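Local coordinates for protein 4-aminobutyrate transaminase (Acinetobacter baumannii, PDB 6WOP) that catalyses the pyridoxal-phosphate-dependent transfer of the amino group of 4-aminobutyrate to 2-oxoglutarate, as a class-III aminotransferase, at residues 246-251 against 393-398; 46-51 against 380-385. All blocks are in the same frame, centred on the assembly; numbering follows the deposited sequence.

Overall arrangement
Two neighbouring contacts show how segments far apart in sequence meet in the core of one aminotransferase chain. Contact 1 (246-251 against 393-398) is built around a buried arginine clamp, contact 2 (46-51 against 380-385) around the end of a parallel strand pairing. They lie about 13 Å apart, centre to centre, and their segments alternate along the chain. They also touch: Leu394 N lies 3.1 Å from Phe47 O, a probable hydrogen bond, and Phe393 packs on Phe47. Within contact 2, Ile51 O accepts a hydrogen bond from Lys269 NZ, probably the cofactor-binding lysine by comparison with this family, which would bring contact 2 to the edge of the active site.

Contact 1 of 2, residues 246-251 against 393-398; sequences FARTGK and FLYPLT
Arg248 reaches across to the loop 393-398 and grips a single atom, the backbone oxygen of Tyr395, with both terminal nitrogens. NH1 lies 2.8 Å from Tyr395 O and NH2 lies 3.0 Å from that same Tyr395 O; the oxygen sits almost exactly in the guanidinium plane, at its end. The two N-H groups use the carbonyl differently: NH2 arrives in its plane on a lone pair, whereas NH1 stands 39° above that plane. This fork fixes the rotation of the guanidinium, which is flanked near its rim by Leu394 CA over one face and, less closely, Leu397 CD2 over the opposite one. The same NH2 sits above the centre of the Tyr395 ring, giving a cation-pi contact in which Arg248 CZ is 4.8 Å from the ring centroid. Bends at chi2 and chi3 carry the arginine chain here, past Leu394 CD2, which is 3.6 Å from Arg248 NE. Beside the clamp, Ala247 CB meets Leu397 CD1 at 3.6 Å. The packed group ends at Arg248. Beyond it the type I turn from Ala247 to Gly250, closed by Gly250 N to Ala247 O, carries Thr249 and Gly250 away from 393-398, though still buried, and leads to the exposed Lys251. Asn55 and Ser355 supply further acceptors for Arg248, and Ser355 also bonds the Tyr395 hydroxyl. Met356 of strand 356-361 lies against Arg248, Leu382 of strand 379-384 touches Leu394, and helix 321-342 packs on Ala247 through Cys322 and on Tyr395 through Leu328 and Leu332.

Contact 2 of 2, residues 46-51 against 380-385; sequences DFAGGI and LLLTCG
Ala48 offers its methyl group to Leu382, whose side chain leaves the backbone in the direction of segment 46-51. From CB, a chi1 of -54° sets CG opposite the carbonyl carbon and brings it to 3.6 Å from Ala48 CB. The branch then splits round that methyl: Leu382 CD1 lies 3.7 Å from Ala48 CB and also approaches Ile51 CG1, at 4.4 Å, whereas CD2 meets Ala48 CB. Leu380 CD2 adds a second contact to the same methyl. Next to this cluster Asp46 and Leu380 form a parallel beta bridge, in the mixed sheet where strand 43-46 neighbours strand 379-384. Phe47 N donates to Leu380 O at 3.1 Å, a rather bent bond of 136°, after which the backbones part. A water then spans the gap, donating a hydrogen bond to Phe47 O and accepting one from Leu382 N, 2.8 Å from the water oxygen. The parting begins with an Asx turn: Asp46 OD1 accepts from Ala48 N and, in the wider Asx motif, from Gly49 N, both approaching from the same face of the carboxylate, and the chain curls into a short, weakly bonded turn about 49-51 with positive phi at Gly49, Gly50 and Ile51, closed by Ile51 N to Ala48 O. On the other side of the sheet Phe47 and Leu381 run side by side, Phe47 CD2 and Leu381 CD2 being 3.8 Å apart, with Ala374 and Val370 of helix 364-376 beyond Leu381. Val81 of the second subunit packs on both Leu382 and Ile51, and His76 of that second subunit hydrogen-bonds Gly50 O.

Contact 1 of 2, residues 246-251 against 393-398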
ATOM      1  N   PHE A 246       9.868  -4.598  32.853  1.00 20.31           N
ATOM      2  CA  PHE A 246      10.528  -5.490  33.817  1.00 17.64           C
ATOM      3  C   PHE A 246      11.639  -4.784  34.594  1.00 18.17           C
ATOM      4  O   PHE A 246      12.800  -5.224  34.634  1.00 17.95           O
ATOM      5  CB  PHE A 246      10.982  -6.760  33.087  1.00 18.77           C
ATOM      6  CG  PHE A 246       9.806  -7.481  32.649  1.00 17.53           C
ATOM      7  CD1 PHE A 246       9.137  -8.242  33.562  1.00 21.58           C
ATOM      8  CD2 PHE A 246       9.216  -7.178  31.444  1.00 19.20           C
ATOM      9  CE1 PHE A 246       7.945  -8.820  33.281  1.00 22.78           C
ATOM     10  CE2 PHE A 246       7.992  -7.733  31.130  1.00 21.09           C
ATOM     11  CZ  PHE A 246       7.375  -8.584  32.052  1.00 23.31           C
ATOM     12  N   ALA A 247      11.205  -3.711  35.274  1.00 17.00           N
ATOM     13  CA  ALA A 247      11.852  -3.028  36.407  1.00 19.52           C
ATOM     14  C   ALA A 247      12.914  -2.024  35.967  1.00 18.71           C
ATOM     15  O   ALA A 247      13.476  -1.326  36.833  1.00 20.32           O
ATOM     16  CB  ALA A 247      12.467  -4.011  37.403  1.00 18.87           C
ATOM     17  N   ARG A 248      13.164  -1.869  34.670  1.00 20.31           N
ATOM     18  CA  ARG A 248      14.219  -0.952  34.207  1.00 20.96           C
ATOM     19  C   ARG A 248      14.059   0.460  34.759  1.00 22.24           C
ATOM     20  O   ARG A 248      15.041   1.117  35.116  1.00 17.98           O
ATOM     21  CB  ARG A 248      14.221  -0.904  32.674  1.00 22.06           C
ATOM     22  CG  ARG A 248      15.459  -0.306  32.046  1.00 25.83           C
ATOM     23  CD  ARG A 248      16.630  -1.320  32.125  1.00 24.41           C
ATOM     24  NE  ARG A 248      17.820  -0.653  32.581  1.00 24.02           N
ATOM     25  CZ  ARG A 248      18.902  -1.306  32.979  1.00 21.12           C
ATOM     26  NH1 ARG A 248      18.921  -2.659  32.963  1.00 18.83           N
ATOM     27  NH2 ARG A 248      19.945  -0.618  33.440  1.00 22.11           N
ATOM     28  N   THR A 249      12.829   0.948  34.846  1.00 23.07           N
ATOM     29  CA  THR A 249      12.592   2.352  35.174  1.00 18.51           C
ATOM     30  C   THR A 249      12.270   2.527  36.639  1.00 22.69           C
ATOM     31  O   THR A 249      11.878   3.618  37.042  1.00 23.32           O
ATOM     32  CB  THR A 249      11.444   2.930  34.346  1.00 23.70           C
ATOM     33  OG1 THR A 249      10.210   2.284  34.727  1.00 23.02           O
ATOM     34  CG2 THR A 249      11.747   2.745  32.865  1.00 22.86           C
ATOM     35  N   GLY A 250      12.388   1.473  37.447  1.00 19.28           N
ATOM     36  CA  GLY A 250      12.225   1.663  38.889  1.00 20.24           C
ATOM     37  C   GLY A 250      10.815   1.348  39.352  1.00 23.84           C
ATOM     38  O   GLY A 250      10.525   1.430  40.561  1.00 23.76           O
ATOM     39  N   LYS A 251       9.950   0.956  38.421  1.00 24.95           N
ATOM     40  CA  LYS A 251       8.674   0.292  38.682  1.00 26.70           C
ATOM     41  C   LYS A 251       8.595  -0.806  37.642  1.00 23.58           C
ATOM     42  O   LYS A 251       9.406  -0.830  36.719  1.00 20.76           O
ATOM     43  CB  LYS A 251       7.463   1.250  38.594  1.00 25.91           C
ATOM     44  CG  LYS A 251       7.508   2.394  39.673  1.00 28.40           C
ATOM     45  CD  LYS A 251       6.243   3.277  39.545  1.00 28.56           C
ATOM     46  CE  LYS A 251       6.174   4.371  40.577  1.00 34.45           C
ATOM     47  NZ  LYS A 251       6.167   3.756  41.935  1.00 38.39           N
ATOM     48  N   PHE A 393      22.644   3.407  29.287  1.00 19.97           N
ATOM     49  CA  PHE A 393      23.135   2.470  30.309  1.00 17.83           C
ATOM     50  C   PHE A 393      22.079   1.419  30.601  1.00 18.60           C
ATOM     51  O   PHE A 393      20.964   1.751  31.033  1.00 19.97           O
ATOM     52  CB  PHE A 393      23.520   3.242  31.575  1.00 21.35           C
ATOM     53  CG  PHE A 393      24.602   4.225  31.328  1.00 25.21           C
ATOM     54  CD1 PHE A 393      25.934   3.814  31.390  1.00 27.63           C
ATOM     55  CD2 PHE A 393      24.300   5.534  30.956  1.00 25.05           C
ATOM     56  CE1 PHE A 393      26.978   4.697  31.099  1.00 28.84           C
ATOM     57  CE2 PHE A 393      25.329   6.429  30.647  1.00 24.67           C
ATOM     58  CZ  PHE A 393      26.678   5.992  30.723  1.00 26.30           C
ATOM     59  N   LEU A 394      22.433   0.149  30.365  1.00 21.11           N
ATOM     60  CA  LEU A 394      21.537  -0.996  30.494  1.00 18.23           C
ATOM     61  C   LEU A 394      22.150  -2.132  31.302  1.00 19.55           C
ATOM     62  O   LEU A 394      21.897  -3.335  31.014  1.00 19.77           O
ATOM     63  CB  LEU A 394      21.164  -1.495  29.104  1.00 17.58           C
ATOM     64  CG  LEU A 394      20.242  -0.486  28.434  1.00 18.60           C
ATOM     65  CD1 LEU A 394      20.132  -0.823  26.874  1.00 18.32           C
ATOM     66  CD2 LEU A 394      18.892  -0.534  29.122  1.00 18.47           C
ATOM     67  N   TYR A 395      22.990  -1.783  32.312  1.00 19.37           N
ATOM     68  CA  TYR A 395      23.605  -2.770  33.195  1.00 19.33           C
ATOM     69  C   TYR A 395      22.531  -3.630  33.830  1.00 17.60           C
ATOM     70  O   TYR A 395      21.441  -3.117  34.102  1.00 21.33           O
ATOM     71  CB  TYR A 395      24.360  -2.039  34.292  1.00 20.28           C
ATOM     72  CG  TYR A 395      23.540  -0.861  34.875  1.00 21.45           C
ATOM     73  CD1 TYR A 395      22.635  -1.046  35.916  1.00 18.77           C
ATOM     74  CD2 TYR A 395      23.705   0.428  34.384  1.00 20.93           C
ATOM     75  CE1 TYR A 395      21.887   0.069  36.445  1.00 19.67           C
ATOM     76  CE2 TYR A 395      22.999   1.504  34.871  1.00 24.07           C
ATOM     77  CZ  TYR A 395      22.114   1.330  35.908  1.00 21.90           C
ATOM     78  OH  TYR A 395      21.448   2.427  36.354  1.00 23.53           O
ATOM     79  N   PRO A 396      22.803  -4.908  34.137  1.00 18.84           N
ATOM     80  CA  PRO A 396      21.852  -5.694  34.931  1.00 14.54           C
ATOM     81  C   PRO A 396      21.522  -4.998  36.228  1.00 18.95           C
ATOM     82  O   PRO A 396      22.406  -4.402  36.848  1.00 21.26           O
ATOM     83  CB  PRO A 396      22.631  -7.019  35.192  1.00 14.38           C
ATOM     84  CG  PRO A 396      23.418  -7.202  33.879  1.00 13.98           C
ATOM     85  CD  PRO A 396      23.879  -5.740  33.567  1.00 15.64           C
ATOM     86  N   LEU A 397      20.232  -5.069  36.645  1.00 15.77           N
ATOM     87  CA  LEU A 397      19.815  -4.467  37.918  1.00 16.63           C
ATOM     88  C   LEU A 397      20.375  -5.238  39.116  1.00 19.83           C
ATOM     89  O   LEU A 397      20.350  -4.724  40.264  1.00 23.60           O
ATOM     90  CB  LEU A 397      18.303  -4.470  38.018  1.00 18.08           C
ATOM     91  CG  LEU A 397      17.580  -3.715  36.887  1.00 16.89           C
ATOM     92  CD1 LEU A 397      16.040  -3.694  37.119  1.00 16.92           C
ATOM     93  CD2 LEU A 397      18.133  -2.274  36.822  1.00 17.94           C
ATOM     94  N   THR A 398      20.897  -6.411  38.844  1.00 16.99           N
ATOM     95  CA  THR A 398      21.551  -7.277  39.833  1.00 19.28           C
ATOM     96  C   THR A 398      23.066  -7.012  39.947  1.00 20.64           C
ATOM     97  O   THR A 398      23.761  -7.745  40.677  1.00 17.80           O
ATOM     98  CB  THR A 398      21.317  -8.735  39.419  1.00 20.84           C
ATOM     99  OG1 THR A 398      21.750  -8.915  38.056  1.00 20.02           O
ATOM    100  CG2 THR A 398      19.823  -9.127  39.488  1.00 16.87           C
TER

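Contact 2 of 2, residues 46-51 against 380-385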
ATOM      1  N   ASP A  46      29.537  -5.502  32.253  1.00 20.66           N
ATOM      2  CA  ASP A  46      28.461  -5.398  31.267  1.00 19.83           C
ATOM      3  C   ASP A  46      27.543  -4.222  31.612  1.00 18.78           C
ATOM      4  O   ASP A  46      26.672  -4.340  32.482  1.00 19.28           O
ATOM      5  CB  ASP A  46      27.706  -6.733  31.252  1.00 17.67           C
ATOM      6  CG  ASP A  46      26.552  -6.732  30.273  1.00 22.75           C
ATOM      7  OD1 ASP A  46      26.522  -5.830  29.392  1.00 21.45           O
ATOM      8  OD2 ASP A  46      25.656  -7.637  30.407  1.00 24.11           O
ATOM      9  N   PHE A  47      27.674  -3.107  30.894  1.00 19.57           N
ATOM     10  CA  PHE A  47      26.642  -2.074  30.946  1.00 19.75           C
ATOM     11  C   PHE A  47      25.696  -2.129  29.738  1.00 19.68           C
ATOM     12  O   PHE A  47      25.051  -1.116  29.418  1.00 19.01           O
ATOM     13  CB  PHE A  47      27.254  -0.680  30.994  1.00 20.63           C
ATOM     14  CG  PHE A  47      27.723  -0.224  32.399  1.00 21.32           C
ATOM     15  CD1 PHE A  47      27.823  -1.124  33.454  1.00 22.66           C
ATOM     16  CD2 PHE A  47      28.062   1.106  32.624  1.00 20.55           C
ATOM     17  CE1 PHE A  47      28.274  -0.722  34.741  1.00 25.59           C
ATOM     18  CE2 PHE A  47      28.478   1.515  33.914  1.00 22.98           C
ATOM     19  CZ  PHE A  47      28.600   0.598  34.963  1.00 28.14           C
ATOM     20  N   ALA A  48      25.623  -3.267  29.054  1.00 21.72           N
ATOM     21  CA  ALA A  48      24.747  -3.436  27.890  1.00 20.95           C
ATOM     22  C   ALA A  48      23.565  -4.337  28.151  1.00 20.52           C
ATOM     23  O   ALA A  48      22.502  -4.132  27.552  1.00 22.29           O
ATOM     24  CB  ALA A  48      25.527  -4.034  26.707  1.00 20.34           C
ATOM     25  N   GLY A  49      23.748  -5.362  28.970  1.00 18.83           N
ATOM     26  CA  GLY A  49      22.644  -6.238  29.289  1.00 17.63           C
ATOM     27  C   GLY A  49      22.064  -6.908  28.062  1.00 19.61           C
ATOM     28  O   GLY A  49      20.856  -7.162  28.020  1.00 20.23           O
ATOM     29  N   GLY A  50      22.886  -7.179  27.049  1.00 16.40           N
ATOM     30  CA  GLY A  50      22.342  -7.741  25.809  1.00 17.24           C
ATOM     31  C   GLY A  50      21.306  -6.838  25.173  1.00 18.92           C
ATOM     32  O   GLY A  50      20.428  -7.328  24.455  1.00 16.56           O
ATOM     33  N   ILE A  51      21.404  -5.520  25.409  1.00 19.27           N
ATOM     34  CA  ILE A  51      20.457  -4.478  24.997  1.00 21.15           C
ATOM     35  C   ILE A  51      19.169  -4.649  25.779  1.00 18.53           C
ATOM     36  O   ILE A  51      18.110  -4.956  25.171  1.00 20.32           O
ATOM     37  CB  ILE A  51      20.094  -4.446  23.496  1.00 20.68           C
ATOM     38  CG1 ILE A  51      21.288  -4.701  22.553  1.00 22.80           C
ATOM     39  CG2 ILE A  51      19.495  -3.096  23.174  1.00 19.83           C
ATOM     40  CD1 ILE A  51      20.789  -4.828  21.040  1.00 27.27           C
ATOM     41  N   LEU A 380      31.809  -2.544  28.838  1.00 24.58           N
ATOM     42  CA  LEU A 380      31.045  -2.641  27.603  1.00 21.84           C
ATOM     43  C   LEU A 380      29.932  -1.614  27.641  1.00 21.84           C
ATOM     44  O   LEU A 380      29.004  -1.758  28.444  1.00 20.73           O
ATOM     45  CB  LEU A 380      30.457  -4.052  27.468  1.00 21.07           C
ATOM     46  CG  LEU A 380      29.469  -4.314  26.305  1.00 21.16           C
ATOM     47  CD1 LEU A 380      30.126  -4.014  24.966  1.00 21.38           C
ATOM     48  CD2 LEU A 380      28.990  -5.764  26.300  1.00 18.53           C
ATOM     49  N   LEU A 381      29.974  -0.636  26.713  1.00 19.86           N
ATOM     50  CA  LEU A 381      29.027   0.475  26.629  1.00 20.19           C
ATOM     51  C   LEU A 381      28.314   0.489  25.290  1.00 20.82           C
ATOM     52  O   LEU A 381      28.946   0.249  24.256  1.00 25.55           O
ATOM     53  CB  LEU A 381      29.757   1.849  26.769  1.00 21.46           C
ATOM     54  CG  LEU A 381      30.392   2.181  28.131  1.00 28.09           C
ATOM     55  CD1 LEU A 381      31.138   3.566  28.141  1.00 27.52           C
ATOM     56  CD2 LEU A 381      29.267   2.124  29.166  1.00 33.23           C
ATOM     57  N   LEU A 382      27.014   0.831  25.305  1.00 19.52           N
ATOM     58  CA  LEU A 382      26.241   1.023  24.076  1.00 20.28           C
ATOM     59  C   LEU A 382      25.959   2.493  23.772  1.00 23.16           C
ATOM     60  O   LEU A 382      25.713   3.290  24.685  1.00 23.22           O
ATOM     61  CB  LEU A 382      24.902   0.314  24.163  1.00 20.13           C
ATOM     62  CG  LEU A 382      24.920  -1.184  24.514  1.00 21.81           C
ATOM     63  CD1 LEU A 382      23.485  -1.597  24.750  1.00 24.49           C
ATOM     64  CD2 LEU A 382      25.564  -1.988  23.385  1.00 23.04           C
ATOM     65  N   THR A 383      25.888   2.818  22.474  1.00 21.50           N
ATOM     66  CA  THR A 383      25.416   4.135  22.030  1.00 26.38           C
ATOM     67  C   THR A 383      24.022   4.052  21.399  1.00 27.53           C
ATOM     68  O   THR A 383      23.448   2.979  21.197  1.00 31.16           O
ATOM     69  CB  THR A 383      26.383   4.787  21.041  1.00 31.03           C
ATOM     70  OG1 THR A 383      26.530   3.951  19.881  1.00 29.63           O
ATOM     71  CG2 THR A 383      27.756   5.071  21.719  1.00 31.51           C
ATOM     72  N   CYS A 384      23.440   5.207  21.118  1.00 24.57           N
ATOM     73  CA  CYS A 384      22.080   5.263  20.627  1.00 27.21           C
ATOM     74  C   CYS A 384      21.925   6.619  19.988  1.00 27.61           C
ATOM     75  O   CYS A 384      22.916   7.339  19.800  1.00 29.11           O
ATOM     76  CB  CYS A 384      21.050   5.106  21.743  1.00 30.40           C
ATOM     77  SG  CYS A 384      21.432   5.981  23.312  1.00 45.48           S
ATOM     78  N   GLY A 385      20.692   6.867  19.543  1.00 26.05           N
ATOM     79  CA  GLY A 385      20.310   8.226  19.194  1.00 24.87           C
ATOM     80  C   GLY A 385      20.399   8.449  17.707  1.00 28.31           C
ATOM     81  O   GLY A 385      21.194   7.813  16.999  1.00 27.12           O
TER
HETATM   82  O   HOH W   1      26.105   1.191  27.894  1.00 31.73           O